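Side-chain contacts in nitrite reductase (PDB 2DV6), which probably catalyses the reduction of nitrite to nitric oxide with electrons from cytochrome c, and carries several copper ions: residues A[40-45]-A[77-82]; A[64-69]-A[420-425]; A[86-91]-A[96-101]; A[112-117]-A[122-127]. One frame throughout, in Å; residues are numbered along the deposited sequence.

Contact 1. Residues A[40-45]-A[77-82]; sequences MVYIGV and HDVVVD. With CU (copper (II) ion), chain I.
The hydroxyl of Tyr42 donates a hydrogen bond to the backbone O of Asp78, OH to O 2.7 Å, reaching across the inside of the N-terminal cupredoxin sandwich. Strand 39-45 lies at one border of one sheet, and 77-82 enters the other, so the tyrosine spans the gap between them. Its CG stands opposite the carbonyl carbon (chi1 -62°), which sends the ring out to the far backbone. The bond lies in the carbonyl plane and uses a lone pair of Asp78 O, with a C=O...OH angle of 140°. The ring also rests obliquely on Val79, CE2 to CG2 3.8 Å. A phenylalanine at Tyr42 would probably keep much of this packing but leave the carbonyl of Asp78 without its donor, and the loop at the copper less firmly placed.

That loop matters because His77 precedes Asp78 and binds the copper through ND1 at 2.1 Å, together with Cys114 and His119. The other ring nitrogen, NE2, is hydrogen-bonded to Glu73. Met40, which also packs on Met40 of the second subunit, brings its sulfur to the imidazole edge, nearly in the ring plane: SD lies 3.9 Å from CE1 of His77.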
# COMPACT_ATOMS: atom_id res chain seq x y z
N MET A 40 2.08 8.81 22.58
CA MET A 40 2.12 9.94 21.65
C MET A 40 3.35 10.74 21.97
O MET A 40 3.53 11.19 23.11
CB MET A 40 0.87 10.79 21.83
CG MET A 40 0.64 11.82 20.72
SD MET A 40 -0.94 12.69 21.02
CE MET A 40 -1.87 11.82 19.78
N VAL A 41 4.21 10.93 20.98
CA VAL A 41 5.57 11.44 21.20
C VAL A 41 6.02 12.30 20.03
O VAL A 41 5.29 12.43 19.05
CB VAL A 41 6.58 10.28 21.36
CG1 VAL A 41 6.20 9.38 22.55
CG2 VAL A 41 6.70 9.47 20.03
N TYR A 42 7.20 12.92 20.16
CA TYR A 42 7.89 13.51 19.01
C TYR A 42 8.93 12.51 18.55
O TYR A 42 9.49 11.77 19.38
CB TYR A 42 8.66 14.77 19.40
CG TYR A 42 7.83 15.91 19.93
CD1 TYR A 42 7.69 16.10 21.31
CD2 TYR A 42 7.19 16.81 19.06
CE1 TYR A 42 6.94 17.18 21.83
CE2 TYR A 42 6.41 17.90 19.58
CZ TYR A 42 6.31 18.07 20.98
OH TYR A 42 5.58 19.13 21.52
N ILE A 43 9.24 12.51 17.26
CA ILE A 43 10.28 11.63 16.74
C ILE A 43 11.24 12.48 15.95
O ILE A 43 10.80 13.33 15.14
CB ILE A 43 9.68 10.52 15.86
CG1 ILE A 43 8.64 9.77 16.70
CG2 ILE A 43 10.77 9.55 15.36
CD1 ILE A 43 7.52 9.14 15.92
N GLY A 44 12.53 12.29 16.18
CA GLY A 44 13.53 13.08 15.45
C GLY A 44 13.62 12.65 13.99
O GLY A 44 13.40 11.49 13.66
N VAL A 45 13.92 13.62 13.12
CA VAL A 45 14.16 13.38 11.70
C VAL A 45 15.55 13.86 11.29
O VAL A 45 15.80 15.07 11.31
CB VAL A 45 13.12 14.12 10.82
CG1 VAL A 45 13.34 13.78 9.33
CG2 VAL A 45 11.70 13.78 11.28
N HIS A 77 -1.22 19.77 17.50
CA HIS A 77 0.06 19.84 18.24
C HIS A 77 0.74 21.20 18.21
O HIS A 77 0.55 21.97 17.29
CB HIS A 77 1.11 18.84 17.72
CG HIS A 77 0.65 17.41 17.70
ND1 HIS A 77 0.34 16.70 18.84
CD2 HIS A 77 0.44 16.56 16.68
CE1 HIS A 77 -0.02 15.48 18.53
NE2 HIS A 77 0.03 15.37 17.21
N ASP A 78 1.60 21.45 19.19
CA ASP A 78 2.65 22.45 19.05
C ASP A 78 3.92 21.94 19.74
O ASP A 78 3.98 20.76 20.13
CB ASP A 78 2.21 23.86 19.53
CG ASP A 78 1.85 23.93 21.01
OD1 ASP A 78 1.29 25.00 21.43
OD2 ASP A 78 2.13 22.98 21.79
N VAL A 79 4.92 22.82 19.84
CA VAL A 79 6.08 22.63 20.68
C VAL A 79 6.25 23.94 21.45
O VAL A 79 6.27 25.01 20.86
CB VAL A 79 7.40 22.50 19.90
CG1 VAL A 79 8.54 22.10 20.86
CG2 VAL A 79 7.30 21.52 18.81
N VAL A 80 6.41 23.83 22.77
CA VAL A 80 6.68 24.98 23.61
C VAL A 80 8.02 24.75 24.27
O VAL A 80 8.28 23.65 24.76
CB VAL A 80 5.55 25.20 24.66
CG1 VAL A 80 5.87 26.38 25.62
CG2 VAL A 80 4.22 25.41 23.97
N VAL A 81 8.90 25.75 24.25
CA VAL A 81 10.18 25.59 24.95
C VAL A 81 10.10 26.28 26.30
O VAL A 81 9.95 27.52 26.40
CB VAL A 81 11.43 25.99 24.15
CG1 VAL A 81 12.71 25.74 25.02
CG2 VAL A 81 11.49 25.20 22.88
N ASP A 82 10.20 25.43 27.32
CA ASP A 82 9.82 25.79 28.68
C ASP A 82 10.34 27.14 29.22
O ASP A 82 9.53 27.96 29.72
CB ASP A 82 10.13 24.68 29.67
CG ASP A 82 9.50 24.93 31.03
OD1 ASP A 82 8.47 25.66 31.09
OD2 ASP A 82 10.06 24.42 32.02
CU CU I . 0.36 17.44 20.85

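Contact 2. Residues A[64-69]-A[420-425]; sequences TVQVNL and RLEHGL
Gln66 and Glu422 meet where the N-terminal cupredoxin domain touches the C-terminal part of the same chain. Gln66 sits on strand 64-70, on the sheet face turned from the sandwich core, while Glu422 belongs to the loop between strands 409-415 and 427-431. From CB, which points to that loop, the glutamine runs straight out: CG lies opposite the backbone N (chi1 176°) and the chain stays extended to CD. On the way the side chain packs on Val28 and on Ser264 of the third subunit. CD itself stops 4.1 Å from both OE1 and OE2 of Glu422.

At the tip NE2 does the work. It gives a nearly straight bond to Asn68 OD1, 2.9 Å long with an N-H...O angle of 172°, in the carbonyl plane of Asn68, on a lone pair of OD1. It also donates to Glu422 OE1 at 3.0 Å, arriving from above the carboxylate plane, with a weak companion from NE2 to OE2 at 3.5 Å. With NE2 donating to both Asn68 and Glu422, the amide is probably hindered from turning; its plane stands 63° from that of the carboxylate.

The second shell completes the net. Asn68 OD1 is also bonded to Thr99 and its ND2 to Thr30, which fixes the acceptor for Gln66. Glu422 OE2 has its strongest partner in Ser264 OG of the third subunit, so a subunit boundary runs through this junction. A water lies between the two side chains, its link to Gln66 OE1 doubtful for its shortness, its bond to Glu422 OE2 weak at 2.8 Å.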
# COMPACT_ATOMS: atom_id res chain seq x y z
N THR A 64 21.64 30.09 17.55
CA THR A 64 20.26 30.25 17.14
C THR A 64 19.74 28.84 16.82
O THR A 64 20.33 28.13 16.01
CB THR A 64 20.14 31.15 15.91
OG1 THR A 64 20.61 32.45 16.26
CG2 THR A 64 18.70 31.26 15.48
N VAL A 65 18.66 28.45 17.50
CA VAL A 65 18.17 27.08 17.42
C VAL A 65 16.89 27.17 16.64
O VAL A 65 15.99 27.94 17.01
CB VAL A 65 17.90 26.50 18.84
CG1 VAL A 65 17.19 25.13 18.78
CG2 VAL A 65 19.24 26.42 19.67
N GLN A 66 16.80 26.39 15.57
CA GLN A 66 15.58 26.35 14.75
C GLN A 66 14.94 24.98 14.94
O GLN A 66 15.63 23.96 14.88
CB GLN A 66 15.87 26.63 13.26
CG GLN A 66 14.63 26.51 12.34
CD GLN A 66 14.97 26.72 10.89
OE1 GLN A 66 15.74 27.60 10.56
NE2 GLN A 66 14.38 25.91 10.00
N VAL A 67 13.64 24.97 15.20
CA VAL A 67 12.91 23.72 15.34
C VAL A 67 11.81 23.64 14.29
O VAL A 67 11.03 24.57 14.16
CB VAL A 67 12.34 23.56 16.77
CG1 VAL A 67 11.49 22.28 16.88
CG2 VAL A 67 13.51 23.51 17.80
N ASN A 68 11.78 22.54 13.53
CA ASN A 68 10.76 22.33 12.49
C ASN A 68 9.80 21.25 12.99
O ASN A 68 10.19 20.10 13.16
CB ASN A 68 11.38 21.81 11.19
CG ASN A 68 12.45 22.71 10.62
OD1 ASN A 68 12.40 23.96 10.73
ND2 ASN A 68 13.42 22.08 9.95
N LEU A 69 8.54 21.58 13.17
CA LEU A 69 7.59 20.62 13.68
C LEU A 69 6.70 20.21 12.52
O LEU A 69 6.09 21.08 11.88
CB LEU A 69 6.74 21.29 14.76
CG LEU A 69 5.85 20.52 15.74
CD1 LEU A 69 4.40 21.04 15.78
CD2 LEU A 69 5.97 18.99 15.78
N ARG A 420 16.92 27.06 -0.05
CA ARG A 420 18.23 26.42 -0.22
C ARG A 420 19.19 26.63 0.98
O ARG A 420 20.11 25.84 1.14
CB ARG A 420 18.84 26.83 -1.57
CG ARG A 420 17.93 26.37 -2.73
CD ARG A 420 18.31 26.90 -4.12
NE ARG A 420 17.16 26.75 -4.99
CZ ARG A 420 17.06 27.19 -6.25
NH1 ARG A 420 18.07 27.79 -6.87
NH2 ARG A 420 15.92 27.01 -6.88
N LEU A 421 18.96 27.65 1.82
CA LEU A 421 19.69 27.84 3.09
C LEU A 421 19.67 26.55 3.90
O LEU A 421 20.70 26.10 4.46
CB LEU A 421 19.04 28.93 3.94
CG LEU A 421 19.17 30.40 3.59
CD1 LEU A 421 18.44 31.29 4.65
CD2 LEU A 421 20.66 30.77 3.50
N GLU A 422 18.53 25.88 3.87
CA GLU A 422 18.34 24.68 4.68
C GLU A 422 18.85 23.43 3.98
O GLU A 422 18.93 22.39 4.60
CB GLU A 422 16.87 24.59 5.19
CG GLU A 422 16.31 26.04 5.57
CD GLU A 422 15.13 26.07 6.59
OE1 GLU A 422 14.75 24.96 7.15
OE2 GLU A 422 14.60 27.21 6.81
N HIS A 423 19.25 23.53 2.71
CA HIS A 423 19.86 22.40 1.99
C HIS A 423 21.38 22.57 1.88
O HIS A 423 22.04 21.90 1.06
CB HIS A 423 19.29 22.28 0.57
CG HIS A 423 17.91 21.73 0.53
ND1 HIS A 423 17.65 20.37 0.50
CD2 HIS A 423 16.70 22.34 0.56
CE1 HIS A 423 16.35 20.17 0.51
NE2 HIS A 423 15.75 21.35 0.54
N GLY A 424 21.92 23.48 2.68
CA GLY A 424 23.37 23.62 2.85
C GLY A 424 23.97 24.83 2.21
O GLY A 424 25.21 25.01 2.26
N LEU A 425 23.12 25.69 1.64
CA LEU A 425 23.62 26.80 0.82
C LEU A 425 23.75 28.16 1.53
O LEU A 425 22.81 28.98 1.49
CB LEU A 425 22.73 27.04 -0.38
CG LEU A 425 23.34 27.11 -1.77
CD1 LEU A 425 22.55 28.00 -2.72
CD2 LEU A 425 24.84 27.26 -1.88
O HOH W 1 16.70 28.13 8.43

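Contact 3. Residues A[86-91]-A[96-101]; sequences ARSAIV and ASSTFS
Val91, Phe100 and Ser98 carry most of this contact, in which residues 86-91 run antiparallel to 96-101 as the chain passes from one sheet of the cupredoxin sandwich to the other. The segments face each other through side chains, not through a ladder of backbone bonds.

Phe100 has its CG wedged between the backbone N and the carbonyl carbon (chi1 74°), and this sets the ring against the backbone opposite. One face covers the peptide joining Arg87 to Ser88: Arg87 C and Ser88 N each stand about 3.6 Å above the ring plane, toward its rim. Beyond the peptide, the methyl of Ala86 meets the ring, CB to Phe100 CE2 3.8 Å.

At the middle, Ser98 OG accepts the N-H of Ala89 at 2.9 Å and touches Ser88 CB at 3.4 Å. The neighbouring hydroxyl is used elsewhere: Ser88 OG donates to Ala89 O from above the carbonyl plane and is also bonded to Val79 N.

At the end where the chain turns back, Val91 presses CG2 onto the backbone between Ala96 and Ser97, 3.3 Å from Ala96 C, a tight approach made with chi1 turned off a staggered position (98°). Met217 of the third subunit also packs on Ser98 and Phe100. With a single hydrogen bond across, the segments are held mainly by apolar side chains packed on the opposite backbone, and Ser98 OG gives the N-H of Ala89, in the loop part of 86-91, a side-chain acceptor.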
# COMPACT_ATOMS: atom_id res chain seq x y z
N ALA A 86 9.61 30.31 23.65
CA ALA A 86 9.62 30.18 22.21
C ALA A 86 8.67 29.01 21.96
O ALA A 86 8.62 28.03 22.73
CB ALA A 86 11.01 29.84 21.75
N ARG A 87 7.88 29.11 20.90
CA ARG A 87 6.96 28.04 20.55
C ARG A 87 6.63 28.08 19.07
O ARG A 87 6.79 29.11 18.41
CB ARG A 87 5.69 28.13 21.39
CG ARG A 87 4.81 29.41 21.14
CD ARG A 87 3.35 29.06 21.46
NE ARG A 87 3.12 29.14 22.87
CZ ARG A 87 2.28 28.41 23.62
NH1 ARG A 87 1.53 27.42 23.15
NH2 ARG A 87 2.24 28.69 24.89
N SER A 88 6.17 26.95 18.57
CA SER A 88 5.66 26.84 17.22
C SER A 88 4.21 27.29 17.23
O SER A 88 3.58 27.41 18.30
CB SER A 88 5.72 25.39 16.75
OG SER A 88 4.70 24.62 17.37
N ALA A 89 3.68 27.53 16.04
CA ALA A 89 2.27 27.65 15.87
C ALA A 89 1.67 26.24 16.07
O ALA A 89 2.37 25.21 15.99
CB ALA A 89 1.96 28.21 14.47
N ILE A 90 0.37 26.20 16.35
CA ILE A 90 -0.38 24.96 16.37
C ILE A 90 -0.57 24.43 14.95
O ILE A 90 -0.89 25.15 13.99
CB ILE A 90 -1.75 25.10 17.11
CG1 ILE A 90 -1.50 25.37 18.60
CG2 ILE A 90 -2.58 23.81 16.97
CD1 ILE A 90 -2.73 25.92 19.40
N VAL A 91 -0.44 23.13 14.87
CA VAL A 91 -0.43 22.40 13.65
C VAL A 91 -1.55 21.36 13.74
O VAL A 91 -1.61 20.57 14.65
CB VAL A 91 1.05 21.91 13.58
CG1 VAL A 91 1.32 20.47 14.05
CG2 VAL A 91 1.77 22.46 12.43
N ALA A 96 0.77 19.24 8.29
CA ALA A 96 0.78 20.66 8.76
C ALA A 96 2.06 20.92 9.55
O ALA A 96 2.53 20.06 10.32
CB ALA A 96 -0.46 20.96 9.62
N SER A 97 2.68 22.07 9.30
CA SER A 97 4.02 22.27 9.82
C SER A 97 4.16 23.66 10.39
O SER A 97 3.47 24.57 9.98
CB SER A 97 5.06 22.10 8.70
OG SER A 97 4.93 20.85 8.05
N SER A 98 5.06 23.79 11.37
CA SER A 98 5.38 25.09 11.87
C SER A 98 6.84 25.05 12.23
O SER A 98 7.35 24.08 12.83
CB SER A 98 4.59 25.47 13.13
OG SER A 98 5.10 26.71 13.63
N THR A 99 7.47 26.15 11.95
CA THR A 99 8.89 26.30 12.07
C THR A 99 9.12 27.52 13.05
O THR A 99 8.35 28.51 13.02
CB THR A 99 9.28 26.52 10.60
OG1 THR A 99 10.12 25.46 10.07
CG2 THR A 99 9.66 27.87 10.32
N PHE A 100 10.11 27.45 13.95
CA PHE A 100 10.40 28.59 14.86
C PHE A 100 11.84 28.49 15.34
O PHE A 100 12.49 27.48 15.12
CB PHE A 100 9.43 28.66 16.06
CG PHE A 100 9.66 27.58 17.13
CD1 PHE A 100 9.30 26.26 16.91
CD2 PHE A 100 10.22 27.92 18.38
CE1 PHE A 100 9.50 25.27 17.92
CE2 PHE A 100 10.42 26.97 19.35
CZ PHE A 100 10.07 25.62 19.11
N SER A 101 12.32 29.54 15.99
CA SER A 101 13.70 29.62 16.43
C SER A 101 13.80 30.40 17.73
O SER A 101 12.87 31.13 18.13
CB SER A 101 14.57 30.28 15.37
OG SER A 101 14.11 31.61 15.10

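Contact 4. Residues A[112-117]-A[122-127]; sequences YYCSIA and AGMEGN. With CU (copper (II) ion), chain I.
The copper-ligand loop of a cupredoxin domain joins Cys114 to Met124 here, between strands 108-113 and 125-131, with the ligand His119 on the short helix between them. The strands pair antiparallel: Tyr112 and Gly126 form a hydrogen-bonded pair, Tyr112 N to Gly126 O 2.8 Å and Gly126 N to Tyr112 O 2.9 Å. Two residues further toward the metal, past the non-hydrogen-bonded pair Tyr113 and Glu125, Cys114 N donates to Met124 O, tying the two ligand residues together at the backbone, and their CB atoms touch at 3.7 Å.

Over the Tyr112-Gly126 pair lies the ring of Tyr112. Its CG sits between the backbone N and the carbonyl carbon (chi1 65°), which folds the ring across onto Gly126, whose CA lies over its face in a CH-pi contact, 3.9 Å from the centroid and 19° off the normal. A side chain at Gly126 would strike the ring, so a glycine fits this spot. Tyr112 OH is bonded to Pro55 O, and the ring meets Tyr42 edge-to-face. Replacing Tyr112 with an alanine would probably uncover Gly126, deprive Pro55 O of its donor and leave the ring of Tyr42 without its edge-to-face partner.

Gly123 ends the helix with a Schellman motif, and Met124 follows it. Met124 bends at chi3 and brings SD within 2.9 Å of the copper, a long approach of the kind made by the axial methionine of type 1 sites. Cys114 SG binds the copper at 2.2 Å and also accepts Ile116 N at 3.6 Å.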
# COMPACT_ATOMS: atom_id res chain seq x y z
N TYR A 112 11.02 20.70 26.29
CA TYR A 112 10.11 21.14 25.23
C TYR A 112 8.91 20.22 25.33
O TYR A 112 9.07 19.07 25.71
CB TYR A 112 10.77 21.12 23.85
CG TYR A 112 11.20 19.76 23.28
CD1 TYR A 112 12.51 19.31 23.41
CD2 TYR A 112 10.28 18.94 22.60
CE1 TYR A 112 12.93 18.06 22.86
CE2 TYR A 112 10.67 17.67 22.07
CZ TYR A 112 12.00 17.26 22.18
OH TYR A 112 12.38 16.05 21.64
N TYR A 113 7.71 20.71 25.02
CA TYR A 113 6.53 19.86 25.24
C TYR A 113 5.37 20.37 24.38
O TYR A 113 5.41 21.51 23.88
CB TYR A 113 6.13 19.83 26.73
CG TYR A 113 5.74 21.22 27.23
CD1 TYR A 113 4.42 21.67 27.14
CD2 TYR A 113 6.70 22.07 27.77
CE1 TYR A 113 4.07 22.97 27.56
CE2 TYR A 113 6.35 23.36 28.21
CZ TYR A 113 5.05 23.80 28.09
OH TYR A 113 4.73 25.05 28.52
N CYS A 114 4.34 19.54 24.24
CA CYS A 114 3.14 19.94 23.52
C CYS A 114 2.12 20.48 24.52
O CYS A 114 1.90 19.86 25.56
CB CYS A 114 2.55 18.77 22.72
SG CYS A 114 1.08 19.27 21.86
N SER A 115 1.51 21.62 24.18
CA SER A 115 0.65 22.34 25.12
C SER A 115 -0.81 21.99 24.90
O SER A 115 -1.66 22.48 25.62
CB SER A 115 0.81 23.85 24.94
OG SER A 115 0.21 24.26 23.72
N ILE A 116 -1.11 21.19 23.89
CA ILE A 116 -2.47 20.69 23.68
C ILE A 116 -2.91 19.83 24.88
O ILE A 116 -2.12 19.01 25.43
CB ILE A 116 -2.59 19.98 22.31
CG1 ILE A 116 -2.13 20.91 21.17
CG2 ILE A 116 -3.98 19.40 22.06
CD1 ILE A 116 -2.77 22.35 21.20
N ALA A 117 -4.16 20.03 25.34
CA ALA A 117 -4.64 19.35 26.55
C ALA A 117 -4.37 17.83 26.50
O ALA A 117 -4.83 17.13 25.57
CB ALA A 117 -6.16 19.63 26.78
N ALA A 122 0.40 12.47 27.89
CA ALA A 122 0.38 11.35 26.95
C ALA A 122 1.79 10.96 26.46
O ALA A 122 1.97 9.87 25.95
CB ALA A 122 -0.53 11.69 25.77
N GLY A 123 2.79 11.84 26.60
CA GLY A 123 4.17 11.51 26.28
C GLY A 123 4.94 12.59 25.52
O GLY A 123 6.12 12.44 25.28
N MET A 124 4.28 13.67 25.12
CA MET A 124 4.92 14.66 24.25
C MET A 124 5.81 15.66 25.02
O MET A 124 5.41 16.79 25.31
CB MET A 124 3.85 15.35 23.39
CG MET A 124 3.10 14.38 22.45
SD MET A 124 2.21 15.26 21.18
CE MET A 124 3.61 15.57 20.08
N GLU A 125 7.02 15.24 25.34
CA GLU A 125 7.95 16.07 26.05
C GLU A 125 9.35 15.52 25.85
O GLU A 125 9.55 14.29 25.92
CB GLU A 125 7.61 15.99 27.56
CG GLU A 125 8.69 16.62 28.47
CD GLU A 125 8.23 16.83 29.91
OE1 GLU A 125 7.41 16.05 30.41
OE2 GLU A 125 8.71 17.79 30.55
N GLY A 126 10.32 16.42 25.67
CA GLY A 126 11.74 16.03 25.71
C GLY A 126 12.62 17.16 26.25
O GLY A 126 12.12 18.13 26.80
N ASN A 127 13.93 17.04 26.11
CA ASN A 127 14.86 18.09 26.58
C ASN A 127 15.72 18.74 25.52
O ASN A 127 16.13 18.11 24.54
CB ASN A 127 15.81 17.54 27.64
CG ASN A 127 15.07 16.94 28.81
OD1 ASN A 127 14.10 17.52 29.29
ND2 ASN A 127 15.51 15.77 29.26
CU CU I . 0.36 17.44 20.85

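Overall arrangement
Contacts 1, 3 and 4 all belong to the N-terminal cupredoxin domain; contact 2 joins that domain to the 420-425 loop. Contacts 1, 2 and 3 are buried, contact 4 partly so. Contacts 1 and 4 lie closest, centres about 6 Å apart, and share the copper: one brings its histidine, the other its cysteine and methionine. Strand 80-81 pairs with 108-113 of contact 4 on one side and 86-87 of contact 3 on the other. Contact 3 sets apolar side chains on backbone with one hydrogen bond, while contact 4 adds regular strand pairing. Contact 2 is polar, and like contact 3 it borders the third subunit. Leu69 of contact 2 packs on Val79 of contact 1, linking interface to core.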